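Local coordinates for protein phosphoribosylformylglycinamidine synthase 2 (Thermus thermophilus, PDB 3VIU) that is an AIR synthase-related, PurM-like protein carrying two pairs of N- and C-terminal family domains, and binds adenosine-5'-diphosphate and a magnesium ion, at residues K35-E40 with E358-A363; A119-L124 with P155-D160; E243-A248 with E322-W327; R612-T617 with K667-E672. All coordinates share one frame; numbering follows the deposited sequence.

Interaction 1 of 4, residues K35-E40 with E358-A363; sequences KVMWSE and EALAEA
Trp38 NE1 donates to the backbone oxygen Ala359 O across 3.0 Å, joining the C-terminal ends of two short helices over three hundred residues apart. One is helix 28-37 of the linker region; the other is helix 357-361, which follows the edge strand 350-356 of a seven-stranded sheet. The bond is bent, 139° at the hydrogen, Ala359 O lying somewhat out of the indole plane, while the donor lies in the carbonyl plane. Placing CG beside its own backbone N (chi1 -83°) brings the pyrrole edge of Trp38 round to the last turn of the other helix, where Leu360 O also faces that edge. Leu360 O is further linked to the first helix by a water that donates to it and to Met37 O, at 2.9 Å from the latter, one molecule thus serving both helix ends. Beside this polar seam the side chains of Met37, modelled as selenomethionine, and Leu360 cross at about a right angle, Met37 CG lying 3.8 Å from Leu360 CG. Phe34 packs edge-to-face with the indole, and helix 12-22 covers it through Ile18 and Arg21. As the chain leaves helix 357-361, Ala363 comes in over one indole face: its CB stands 3.4 Å from the centroid of the five-membered ring of Trp38, 9° off the normal, a CH-pi contact.

Interaction 2 of 4, residues A119-L124 with P155-D160; sequences ALLDSL and PTVGGD
Segments 119-124 and 156-160, from strands 116-126 and 156-163, run parallel with axes 4.5 Å apart and inclined at 21°, but the pairing shifts by one residue between Leu120 with Thr156 and Asp122 with Gly159, a beta bulge around Val157. Leu120 bonds through both its N and its O to the neighbouring strand, N to Pro155 O and O to Val157 N at 2.9 Å. Beyond the bulge Asp122 does likewise, its N reaching Gly158 O and its O receiving Asp160 N at 2.7 Å, and Leu124 N reaches Asp160 O. Asp122 and Thr156 share a face: chi1 of 54° puts the carboxylate between backbone N and carbonyl carbon, where Asp122 OD1 meets Thr156 CG2 at 3.3 Å. Asp122 OD1 also lies 3.1 Å from Gly158 O, without a hydrogen bond. On the other face Ser123 OG is buried without a partner in the model, while the Asp160 carboxylate pairs with Arg125. These strands flank a beta-alpha-beta crossover at an edge of a six-stranded sheet. The crossover helix 132-152 covers Asp122 and Thr156 through Ile145, helix 95-112 covers Leu120, and strand 172-182 bonds antiparallel along the far side of 119-124.

Interaction 3 of 4, residues E243-A248 with E322-W327; sequences EATLEA and EVFGRW
A single carboxylate, that of Glu247, is shared out between an arginine and a tryptophan, each taking one oxygen. Arg326 comes side-on, sending NE (3.0 Å) and NH2 (2.9 Å) to the same atom, Glu247 OE1, which lies at the edge of the guanidinium in its plane. Trp327 NE1 takes Glu247 OE2 by a short, nearly straight bond of 2.6 Å and 167°; it approaches from above the carboxylate plane, and the two flat groups stand 79° apart. Glu247 reaches this point fully extended, CG anti to its backbone N, sliding past Val323 on the way. The helices concerned, 235-250 and 317-326 of one C-terminal AIR synthase-related domain, run roughly antiparallel; segments 243-248 and 322-326 have axes 8.9 Å apart and 143° between their directions. Under the polar group the packing is close and apolar. Ala244 CB sits over the centre of the Phe324 ring, 3.6 Å from its centroid in a CH-pi contact, and Val323 CG1 fits against Ala244 O at 3.4 Å. The aliphatic part of Glu243 lies over the six-membered ring of Trp327, while its carboxylate oxygens form salt bridges with Lys239 and Arg116. With three N-H groups from two residues directed at it, the Glu247 carboxylate is fixed in rotation and probably remains ionised; its charge is probably offset by Arg326, while the indole just past helix 317-326 is held in place.

Interaction 4 of 4, residues R612-T617 with K667-E672; sequences RGLTRT and KTRLQE
This is a small surface contact in which Leu614, from the loop that leaves helix 596-611, covers one face of the Arg669 guanidinium at the start of helix 670-679. Leu614 CD2 stands 3.7 Å from Arg669 CZ, over the centre of the flat group, and the two side chains cross at about a right angle. Arg669 can offer its face because its chain folds twice, at chi2 (-81°) and chi3 (-102°), which turns the guanidinium back over the first turn of its helix. There Glu672 takes hold of it: Arg669 NH1 forms a salt bridge with Glu672 OE1 at 2.7 Å, and donates a hydrogen bond to OE2 of the same carboxylate at 2.8 Å, met on its syn side. The same leucine methyl, Leu614 CD2, also lies 3.9 Å from Glu672 CB, so one branch rests on both members of the ion pair. No hydrogen bond joins the segments. Arg669 NH2 only approaches Arg612 O and Gly613 O, each 3.8 Å off, although these carbonyls at a helix C-terminus may still attract its charge weakly. Gly613, with positive phi, closes helix 596-611 in a Schellman motif just before Leu614. Around the contact Leu614 packs on Leu609 of that helix, Thr615 bonds through OG1 to Thr664 O of strand 661-665, and Leu670 lies against Val563 and Leu565 of strand 563-567.

Interactions 1, 2 and 3 are buried, whereas interaction 4 lies at the surface. Interaction 2, nearest the centre of the chain, relies on backbone bonds between strands; interaction 1 uses an indole, a water and helix-end carbonyls; interaction 3 combines an ion pair with aromatic packing; and interaction 4 lays a leucine on an arginine at a helix N-terminus, paired within its own segment. No helix or strand is shared by two contacts. Interactions 3 and 4 belong to the two C-terminal family domains, interaction 2 to the first N-terminal one, and 35-40 to the linker range. The side chain of Asp160 is about 9 Å from the magnesium ion, that of Met37 about 8 Å from adenosine-5'-diphosphate.

Interaction 1 of 4, residues K35-E40 with E358-A363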
loop_
_atom_site.group_PDB
_atom_site.type_symbol
_atom_site.label_atom_id
_atom_site.label_comp_id
_atom_site.label_asym_id
_atom_site.label_seq_id
_atom_site.Cartn_x
_atom_site.Cartn_y
_atom_site.Cartn_z
ATOM N N LYS A 35 24.722 -5.009 -12.801
ATOM C CA LYS A 35 23.751 -4.238 -13.559
ATOM C C LYS A 35 22.386 -4.318 -12.882
ATOM O O LYS A 35 21.688 -3.312 -12.757
ATOM C CB LYS A 35 23.643 -4.756 -14.999
ATOM C CG LYS A 35 22.643 -3.971 -15.852
ATOM C CD LYS A 35 22.392 -4.612 -17.219
ATOM C CE LYS A 35 21.694 -5.966 -17.089
ATOM N NZ LYS A 35 21.296 -6.545 -18.413
ATOM N N VAL A 36 22.019 -5.510 -12.421
ATOM C CA VAL A 36 20.727 -5.715 -11.775
ATOM C C VAL A 36 20.690 -5.345 -10.289
ATOM O O VAL A 36 19.726 -4.736 -9.824
ATOM C CB VAL A 36 20.252 -7.183 -11.949
ATOM C CG1 VAL A 36 18.881 -7.378 -11.302
ATOM C CG2 VAL A 36 20.183 -7.530 -13.434
HETATM N N MSE A 37 21.729 -5.704 -9.542
HETATM C CA MSE A 37 21.757 -5.391 -8.114
HETATM C C MSE A 37 21.967 -3.908 -7.824
HETATM O O MSE A 37 21.602 -3.424 -6.755
HETATM C CB MSE A 37 22.839 -6.212 -7.409
HETATM C CG MSE A 37 22.504 -7.692 -7.290
HETATM SE SE MSE A 37 20.891 -8.041 -6.232
HETATM C CE MSE A 37 21.652 -7.878 -4.450
ATOM N N TRP A 38 22.545 -3.192 -8.782
ATOM C CA TRP A 38 22.808 -1.768 -8.627
ATOM C C TRP A 38 21.780 -0.871 -9.317
ATOM O O TRP A 38 21.917 0.353 -9.319
ATOM C CB TRP A 38 24.217 -1.456 -9.133
ATOM C CG TRP A 38 25.268 -1.719 -8.103
ATOM C CD1 TRP A 38 25.200 -2.611 -7.069
ATOM C CD2 TRP A 38 26.539 -1.067 -7.987
ATOM N NE1 TRP A 38 26.346 -2.549 -6.313
ATOM C CE2 TRP A 38 27.186 -1.611 -6.856
ATOM C CE3 TRP A 38 27.197 -0.074 -8.731
ATOM C CZ2 TRP A 38 28.458 -1.197 -6.448
ATOM C CZ3 TRP A 38 28.462 0.336 -8.325
ATOM C CH2 TRP A 38 29.078 -0.227 -7.193
ATOM N N SER A 39 20.755 -1.481 -9.905
ATOM C CA SER A 39 19.698 -0.725 -10.574
ATOM C C SER A 39 18.864 -0.056 -9.478
ATOM O O SER A 39 18.829 -0.543 -8.345
ATOM C CB SER A 39 18.811 -1.663 -11.406
ATOM O OG SER A 39 18.026 -2.506 -10.575
ATOM N N GLU A 40 18.191 1.044 -9.800
ATOM C CA GLU A 40 17.401 1.736 -8.784
ATOM C C GLU A 40 16.392 0.818 -8.108
ATOM O O GLU A 40 16.143 0.941 -6.913
ATOM C CB GLU A 40 16.660 2.937 -9.383
ATOM C CG GLU A 40 16.031 3.846 -8.326
ATOM C CD GLU A 40 17.048 4.735 -7.625
ATOM O OE1 GLU A 40 16.767 5.193 -6.493
ATOM O OE2 GLU A 40 18.123 4.987 -8.211
ATOM N N GLU A 358 29.172 -7.365 0.287
ATOM C CA GLU A 358 29.019 -5.923 0.481
ATOM C C GLU A 358 28.966 -5.166 -0.843
ATOM O O GLU A 358 28.164 -4.249 -1.017
ATOM C CB GLU A 358 30.172 -5.359 1.308
ATOM C CG GLU A 358 30.007 -3.877 1.599
ATOM C CD GLU A 358 31.274 -3.224 2.097
ATOM O OE1 GLU A 358 32.224 -3.085 1.297
ATOM O OE2 GLU A 358 31.319 -2.851 3.286
ATOM N N ALA A 359 29.835 -5.551 -1.770
ATOM C CA ALA A 359 29.900 -4.901 -3.071
ATOM C C ALA A 359 28.575 -4.996 -3.810
ATOM O O ALA A 359 28.197 -4.089 -4.558
ATOM C CB ALA A 359 31.012 -5.532 -3.913
ATOM N N LEU A 360 27.867 -6.097 -3.583
ATOM C CA LEU A 360 26.596 -6.339 -4.246
ATOM C C LEU A 360 25.372 -5.734 -3.551
ATOM O O LEU A 360 24.423 -5.328 -4.216
ATOM C CB LEU A 360 26.409 -7.849 -4.415
ATOM C CG LEU A 360 25.954 -8.351 -5.785
ATOM C CD1 LEU A 360 26.680 -7.616 -6.910
ATOM C CD2 LEU A 360 26.222 -9.834 -5.862
ATOM N N ALA A 361 25.402 -5.656 -2.224
ATOM C CA ALA A 361 24.274 -5.135 -1.457
ATOM C C ALA A 361 24.344 -3.659 -1.085
ATOM O O ALA A 361 23.316 -3.041 -0.796
ATOM C CB ALA A 361 24.088 -5.969 -0.190
ATOM N N GLU A 362 25.544 -3.092 -1.075
ATOM C CA GLU A 362 25.701 -1.689 -0.709
ATOM C C GLU A 362 26.188 -0.831 -1.862
ATOM O O GLU A 362 27.361 -0.459 -1.922
ATOM C CB GLU A 362 26.657 -1.561 0.476
ATOM C CG GLU A 362 26.119 -2.188 1.758
ATOM C CD GLU A 362 27.048 -1.995 2.948
ATOM O OE1 GLU A 362 27.371 -0.826 3.270
ATOM O OE2 GLU A 362 27.453 -3.008 3.563
ATOM N N ALA A 363 25.269 -0.513 -2.771
ATOM C CA ALA A 363 25.572 0.301 -3.940
ATOM C C ALA A 363 25.650 1.790 -3.596
ATOM O O ALA A 363 25.133 2.236 -2.570
ATOM C CB ALA A 363 24.518 0.073 -5.018
HETATM O O HOH W 1 21.718 -3.757 -3.830
#

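Interaction 2 of 4, residues A119-L124 with P155-D160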
loop_
_atom_site.group_PDB
_atom_site.type_symbol
_atom_site.label_atom_id
_atom_site.label_comp_id
_atom_site.label_asym_id
_atom_site.label_seq_id
_atom_site.Cartn_x
_atom_site.Cartn_y
_atom_site.Cartn_z
ATOM N N ALA A 119 -5.076 -10.685 4.203
ATOM C CA ALA A 119 -5.714 -9.675 3.381
ATOM C C ALA A 119 -4.803 -8.989 2.371
ATOM O O ALA A 119 -3.590 -8.876 2.570
ATOM C CB ALA A 119 -6.362 -8.638 4.273
ATOM N N LEU A 120 -5.422 -8.538 1.282
ATOM C CA LEU A 120 -4.750 -7.806 0.213
ATOM C C LEU A 120 -5.512 -6.508 -0.039
ATOM O O LEU A 120 -6.735 -6.474 0.057
ATOM C CB LEU A 120 -4.720 -8.623 -1.084
ATOM C CG LEU A 120 -3.696 -9.760 -1.163
ATOM C CD1 LEU A 120 -4.017 -10.671 -2.333
ATOM C CD2 LEU A 120 -2.303 -9.173 -1.290
ATOM N N LEU A 121 -4.781 -5.438 -0.321
ATOM C CA LEU A 121 -5.392 -4.153 -0.640
ATOM C C LEU A 121 -4.667 -3.649 -1.879
ATOM O O LEU A 121 -3.443 -3.734 -1.961
ATOM C CB LEU A 121 -5.240 -3.143 0.507
ATOM C CG LEU A 121 -5.974 -3.399 1.830
ATOM C CD1 LEU A 121 -5.175 -4.384 2.677
ATOM C CD2 LEU A 121 -6.150 -2.081 2.592
ATOM N N ASP A 122 -5.418 -3.145 -2.850
ATOM C CA ASP A 122 -4.814 -2.646 -4.077
ATOM C C ASP A 122 -4.888 -1.123 -4.182
ATOM O O ASP A 122 -5.885 -0.510 -3.808
ATOM C CB ASP A 122 -5.487 -3.290 -5.291
ATOM C CG ASP A 122 -6.994 -3.129 -5.276
ATOM O OD1 ASP A 122 -7.634 -3.620 -4.321
ATOM O OD2 ASP A 122 -7.545 -2.513 -6.216
ATOM N N SER A 123 -3.819 -0.520 -4.684
ATOM C CA SER A 123 -3.762 0.922 -4.850
ATOM C C SER A 123 -3.530 1.148 -6.341
ATOM O O SER A 123 -2.429 0.912 -6.854
ATOM C CB SER A 123 -2.615 1.494 -4.017
ATOM O OG SER A 123 -2.860 2.848 -3.677
ATOM N N LEU A 124 -4.571 1.607 -7.032
ATOM C CA LEU A 124 -4.511 1.798 -8.481
ATOM C C LEU A 124 -4.685 3.225 -9.017
ATOM O O LEU A 124 -5.511 4.005 -8.537
ATOM C CB LEU A 124 -5.550 0.884 -9.140
ATOM C CG LEU A 124 -5.615 -0.553 -8.614
ATOM C CD1 LEU A 124 -6.716 -1.318 -9.324
ATOM C CD2 LEU A 124 -4.268 -1.242 -8.826
ATOM N N PRO A 155 -8.321 -12.924 0.370
ATOM C CA PRO A 155 -9.221 -11.894 -0.139
ATOM C C PRO A 155 -8.585 -10.529 -0.261
ATOM O O PRO A 155 -7.669 -10.180 0.485
ATOM C CB PRO A 155 -10.334 -11.876 0.893
ATOM C CG PRO A 155 -9.565 -12.077 2.165
ATOM C CD PRO A 155 -8.605 -13.203 1.792
ATOM N N THR A 156 -9.079 -9.767 -1.223
ATOM C CA THR A 156 -8.641 -8.403 -1.408
ATOM C C THR A 156 -9.779 -7.677 -0.703
ATOM O O THR A 156 -10.898 -7.630 -1.204
ATOM C CB THR A 156 -8.573 -8.052 -2.895
ATOM O OG1 THR A 156 -7.461 -8.740 -3.475
ATOM C CG2 THR A 156 -8.391 -6.560 -3.094
ATOM N N VAL A 157 -9.491 -7.146 0.480
ATOM C CA VAL A 157 -10.503 -6.487 1.302
ATOM C C VAL A 157 -10.774 -5.009 1.048
ATOM O O VAL A 157 -11.668 -4.421 1.664
ATOM C CB VAL A 157 -10.155 -6.642 2.787
ATOM C CG1 VAL A 157 -10.091 -8.119 3.147
ATOM C CG2 VAL A 157 -8.828 -5.950 3.077
ATOM N N GLY A 158 -10.006 -4.401 0.158
ATOM C CA GLY A 158 -10.210 -2.995 -0.114
ATOM C C GLY A 158 -9.024 -2.411 -0.841
ATOM O O GLY A 158 -8.170 -3.150 -1.345
ATOM N N GLY A 159 -8.961 -1.087 -0.895
ATOM C CA GLY A 159 -7.864 -0.443 -1.581
ATOM C C GLY A 159 -8.214 0.971 -1.978
ATOM O O GLY A 159 -9.085 1.587 -1.373
ATOM N N ASP A 160 -7.557 1.473 -3.018
ATOM C CA ASP A 160 -7.766 2.841 -3.475
ATOM C C ASP A 160 -7.622 2.940 -4.989
ATOM O O ASP A 160 -6.577 2.612 -5.540
ATOM C CB ASP A 160 -6.745 3.741 -2.776
ATOM C CG ASP A 160 -6.895 5.193 -3.136
ATOM O OD1 ASP A 160 -8.023 5.720 -3.083
ATOM O OD2 ASP A 160 -5.868 5.816 -3.457
#

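Interaction 3 of 4, residues E243-A248 with E322-W327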
loop_
_atom_site.group_PDB
_atom_site.type_symbol
_atom_site.label_atom_id
_atom_site.label_comp_id
_atom_site.label_asym_id
_atom_site.label_seq_id
_atom_site.Cartn_x
_atom_site.Cartn_y
_atom_site.Cartn_z
ATOM N N GLU A 243 1.528 -22.795 2.377
ATOM C CA GLU A 243 1.273 -23.712 3.490
ATOM C C GLU A 243 2.551 -24.341 4.037
ATOM O O GLU A 243 2.765 -24.388 5.247
ATOM C CB GLU A 243 0.322 -24.833 3.067
ATOM C CG GLU A 243 -1.077 -24.376 2.715
ATOM C CD GLU A 243 -1.716 -23.540 3.806
ATOM O OE1 GLU A 243 -1.357 -23.731 4.987
ATOM O OE2 GLU A 243 -2.586 -22.703 3.479
ATOM N N ALA A 244 3.397 -24.822 3.135
ATOM C CA ALA A 244 4.644 -25.461 3.527
ATOM C C ALA A 244 5.552 -24.507 4.285
ATOM O O ALA A 244 6.063 -24.842 5.360
ATOM C CB ALA A 244 5.364 -25.989 2.295
ATOM N N THR A 245 5.754 -23.320 3.724
ATOM C CA THR A 245 6.615 -22.334 4.357
ATOM C C THR A 245 6.071 -21.977 5.729
ATOM O O THR A 245 6.814 -21.962 6.712
ATOM C CB THR A 245 6.729 -21.058 3.494
ATOM O OG1 THR A 245 7.291 -21.402 2.220
ATOM C CG2 THR A 245 7.624 -20.008 4.183
ATOM N N LEU A 246 4.769 -21.702 5.795
ATOM C CA LEU A 246 4.132 -21.351 7.055
ATOM C C LEU A 246 4.233 -22.490 8.063
ATOM O O LEU A 246 4.525 -22.259 9.234
ATOM C CB LEU A 246 2.661 -20.991 6.842
ATOM C CG LEU A 246 2.313 -19.692 6.110
ATOM C CD1 LEU A 246 0.803 -19.616 5.917
ATOM C CD2 LEU A 246 2.805 -18.496 6.898
ATOM N N GLU A 247 3.994 -23.722 7.623
ATOM C CA GLU A 247 4.081 -24.838 8.552
ATOM C C GLU A 247 5.525 -24.984 8.995
ATOM O O GLU A 247 5.813 -25.095 10.187
ATOM C CB GLU A 247 3.594 -26.138 7.911
ATOM C CG GLU A 247 3.737 -27.348 8.840
ATOM C CD GLU A 247 3.099 -28.616 8.294
ATOM O OE1 GLU A 247 3.476 -29.711 8.767
ATOM O OE2 GLU A 247 2.219 -28.523 7.408
ATOM N N ALA A 248 6.434 -24.968 8.029
ATOM C CA ALA A 248 7.849 -25.086 8.329
ATOM C C ALA A 248 8.245 -24.114 9.449
ATOM O O ALA A 248 8.902 -24.502 10.414
ATOM C CB ALA A 248 8.678 -24.816 7.067
ATOM N N GLU A 322 10.335 -33.079 5.086
ATOM C CA GLU A 322 9.068 -33.741 5.354
ATOM C C GLU A 322 7.913 -32.752 5.319
ATOM O O GLU A 322 6.843 -33.057 4.782
ATOM C CB GLU A 322 9.140 -34.481 6.694
ATOM C CG GLU A 322 10.149 -35.636 6.639
ATOM C CD GLU A 322 10.279 -36.406 7.937
ATOM O OE1 GLU A 322 11.099 -37.348 7.978
ATOM O OE2 GLU A 322 9.567 -36.074 8.911
ATOM N N VAL A 323 8.130 -31.564 5.873
ATOM C CA VAL A 323 7.093 -30.548 5.845
ATOM C C VAL A 323 6.652 -30.341 4.400
ATOM O O VAL A 323 5.461 -30.387 4.100
ATOM C CB VAL A 323 7.585 -29.204 6.407
ATOM C CG1 VAL A 323 6.556 -28.116 6.117
ATOM C CG2 VAL A 323 7.791 -29.315 7.905
ATOM N N PHE A 324 7.607 -30.127 3.502
ATOM C CA PHE A 324 7.258 -29.921 2.105
ATOM C C PHE A 324 6.717 -31.183 1.473
ATOM O O PHE A 324 5.869 -31.120 0.588
ATOM C CB PHE A 324 8.457 -29.392 1.317
ATOM C CG PHE A 324 8.686 -27.930 1.511
ATOM C CD1 PHE A 324 8.982 -27.422 2.771
ATOM C CD2 PHE A 324 8.542 -27.046 0.450
ATOM C CE1 PHE A 324 9.125 -26.062 2.971
ATOM C CE2 PHE A 324 8.683 -25.681 0.639
ATOM C CZ PHE A 324 8.975 -25.185 1.899
ATOM N N GLY A 325 7.205 -32.331 1.928
ATOM C CA GLY A 325 6.713 -33.586 1.390
ATOM C C GLY A 325 5.219 -33.693 1.659
ATOM O O GLY A 325 4.449 -34.113 0.799
ATOM N N ARG A 326 4.811 -33.292 2.861
ATOM C CA ARG A 326 3.406 -33.338 3.244
ATOM C C ARG A 326 2.517 -32.494 2.330
ATOM O O ARG A 326 1.356 -32.842 2.093
ATOM C CB ARG A 326 3.232 -32.882 4.696
ATOM C CG ARG A 326 3.697 -33.903 5.716
ATOM C CD ARG A 326 3.080 -33.628 7.075
ATOM N NE ARG A 326 3.785 -32.591 7.822
ATOM C CZ ARG A 326 4.958 -32.772 8.419
ATOM N NH1 ARG A 326 5.563 -33.951 8.354
ATOM N NH2 ARG A 326 5.521 -31.775 9.091
ATOM N N TRP A 327 3.054 -31.387 1.820
ATOM C CA TRP A 327 2.285 -30.527 0.923
ATOM C C TRP A 327 2.565 -30.822 -0.552
ATOM O O TRP A 327 2.259 -30.019 -1.427
ATOM C CB TRP A 327 2.549 -29.050 1.238
ATOM C CG TRP A 327 2.012 -28.659 2.577
ATOM C CD1 TRP A 327 2.677 -28.690 3.773
ATOM C CD2 TRP A 327 0.661 -28.283 2.880
ATOM N NE1 TRP A 327 1.823 -28.364 4.799
ATOM C CE2 TRP A 327 0.580 -28.110 4.280
ATOM C CE3 TRP A 327 -0.492 -28.082 2.103
ATOM C CZ2 TRP A 327 -0.613 -27.742 4.927
ATOM C CZ3 TRP A 327 -1.679 -27.717 2.745
ATOM C CH2 TRP A 327 -1.727 -27.551 4.145
#

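Interaction 4 of 4, residues R612-T617 with K667-E672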
loop_
_atom_site.group_PDB
_atom_site.type_symbol
_atom_site.label_atom_id
_atom_site.label_comp_id
_atom_site.label_asym_id
_atom_site.label_seq_id
_atom_site.Cartn_x
_atom_site.Cartn_y
_atom_site.Cartn_z
ATOM N N ARG A 612 -15.705 4.003 24.319
ATOM C CA ARG A 612 -16.582 4.198 25.464
ATOM C C ARG A 612 -18.009 3.818 25.107
ATOM O O ARG A 612 -18.917 3.996 25.916
ATOM C CB ARG A 612 -16.564 5.651 25.918
ATOM C CG ARG A 612 -15.233 6.138 26.418
ATOM C CD ARG A 612 -15.354 7.591 26.810
ATOM N NE ARG A 612 -14.092 8.143 27.284
ATOM C CZ ARG A 612 -13.949 9.392 27.711
ATOM N NH1 ARG A 612 -14.993 10.212 27.725
ATOM N NH2 ARG A 612 -12.762 9.826 28.117
ATOM N N GLY A 613 -18.202 3.321 23.887
ATOM C CA GLY A 613 -19.527 2.919 23.438
ATOM C C GLY A 613 -20.521 4.043 23.184
ATOM O O GLY A 613 -21.726 3.799 23.117
ATOM N N LEU A 614 -20.033 5.273 23.050
ATOM C CA LEU A 614 -20.914 6.410 22.792
ATOM C C LEU A 614 -21.411 6.430 21.350
ATOM O O LEU A 614 -22.480 6.973 21.067
ATOM C CB LEU A 614 -20.192 7.723 23.087
ATOM C CG LEU A 614 -19.972 8.072 24.558
ATOM C CD1 LEU A 614 -18.979 9.218 24.672
ATOM C CD2 LEU A 614 -21.301 8.438 25.200
ATOM N N THR A 615 -20.634 5.835 20.447
ATOM C CA THR A 615 -20.981 5.800 19.028
ATOM C C THR A 615 -20.455 4.549 18.334
ATOM O O THR A 615 -19.372 4.063 18.652
ATOM C CB THR A 615 -20.388 7.011 18.284
ATOM O OG1 THR A 615 -20.749 6.948 16.899
ATOM C CG2 THR A 615 -18.866 6.999 18.390
ATOM N N ARG A 616 -21.222 4.031 17.381
ATOM C CA ARG A 616 -20.786 2.860 16.633
ATOM C C ARG A 616 -20.948 3.130 15.142
ATOM O O ARG A 616 -20.909 2.220 14.317
ATOM C CB ARG A 616 -21.579 1.615 17.040
ATOM C CG ARG A 616 -23.050 1.728 16.775
ATOM C CD ARG A 616 -23.749 0.401 16.940
ATOM N NE ARG A 616 -25.185 0.552 16.734
ATOM C CZ ARG A 616 -26.058 -0.446 16.779
ATOM N NH1 ARG A 616 -25.643 -1.683 17.021
ATOM N NH2 ARG A 616 -27.349 -0.202 16.587
ATOM N N THR A 617 -21.139 4.395 14.797
ATOM C CA THR A 617 -21.270 4.770 13.396
ATOM C C THR A 617 -20.563 6.106 13.168
ATOM O O THR A 617 -20.933 7.145 13.724
ATOM C CB THR A 617 -22.764 4.784 12.956
ATOM O OG1 THR A 617 -22.937 5.630 11.815
ATOM C CG2 THR A 617 -23.634 5.222 14.069
ATOM N N LYS A 667 -29.854 9.204 21.307
ATOM C CA LYS A 667 -30.501 10.375 21.892
ATOM C C LYS A 667 -30.085 10.739 23.327
ATOM O O LYS A 667 -29.625 11.853 23.594
ATOM C CB LYS A 667 -32.006 10.131 21.834
ATOM C CG LYS A 667 -32.891 11.342 21.779
ATOM C CD LYS A 667 -34.228 10.939 21.160
ATOM C CE LYS A 667 -34.792 9.681 21.822
ATOM N NZ LYS A 667 -35.972 9.121 21.098
ATOM N N THR A 668 -30.243 9.794 24.245
ATOM C CA THR A 668 -29.913 10.032 25.646
ATOM C C THR A 668 -28.414 9.995 25.972
ATOM O O THR A 668 -28.028 9.922 27.143
ATOM C CB THR A 668 -30.665 9.021 26.561
ATOM O OG1 THR A 668 -30.190 7.689 26.319
ATOM C CG2 THR A 668 -32.157 9.061 26.274
ATOM N N ARG A 669 -27.567 10.069 24.950
ATOM C CA ARG A 669 -26.124 10.035 25.172
ATOM C C ARG A 669 -25.442 11.271 24.607
ATOM O O ARG A 669 -24.229 11.444 24.743
ATOM C CB ARG A 669 -25.534 8.784 24.527
ATOM C CG ARG A 669 -26.090 7.503 25.102
ATOM C CD ARG A 669 -25.392 7.148 26.391
ATOM N NE ARG A 669 -24.409 6.091 26.171
ATOM C CZ ARG A 669 -23.370 5.865 26.963
ATOM N NH1 ARG A 669 -23.170 6.629 28.030
ATOM N NH2 ARG A 669 -22.536 4.869 26.693
ATOM N N LEU A 670 -26.241 12.131 23.987
ATOM C CA LEU A 670 -25.750 13.357 23.371
ATOM C C LEU A 670 -24.872 14.234 24.263
ATOM O O LEU A 670 -23.807 14.691 23.837
ATOM C CB LEU A 670 -26.929 14.179 22.852
ATOM C CG LEU A 670 -26.586 15.487 22.142
ATOM C CD1 LEU A 670 -25.609 15.219 20.987
ATOM C CD2 LEU A 670 -27.873 16.131 21.632
ATOM N N GLN A 671 -25.309 14.464 25.495
ATOM C CA GLN A 671 -24.558 15.313 26.415
ATOM C C GLN A 671 -23.161 14.805 26.769
ATOM O O GLN A 671 -22.224 15.602 26.863
ATOM C CB GLN A 671 -25.341 15.539 27.710
ATOM C CG GLN A 671 -24.683 16.590 28.598
ATOM C CD GLN A 671 -25.273 16.654 29.996
ATOM O OE1 GLN A 671 -25.016 17.601 30.741
ATOM N NE2 GLN A 671 -26.056 15.644 30.362
ATOM N N GLU A 672 -23.022 13.499 26.984
ATOM C CA GLU A 672 -21.722 12.920 27.321
ATOM C C GLU A 672 -20.749 13.040 26.155
ATOM O O GLU A 672 -19.547 13.224 26.351
ATOM C CB GLU A 672 -21.851 11.438 27.662
ATOM C CG GLU A 672 -22.761 11.099 28.814
ATOM C CD GLU A 672 -23.015 9.613 28.873
ATOM O OE1 GLU A 672 -22.048 8.849 29.088
ATOM O OE2 GLU A 672 -24.180 9.209 28.687
#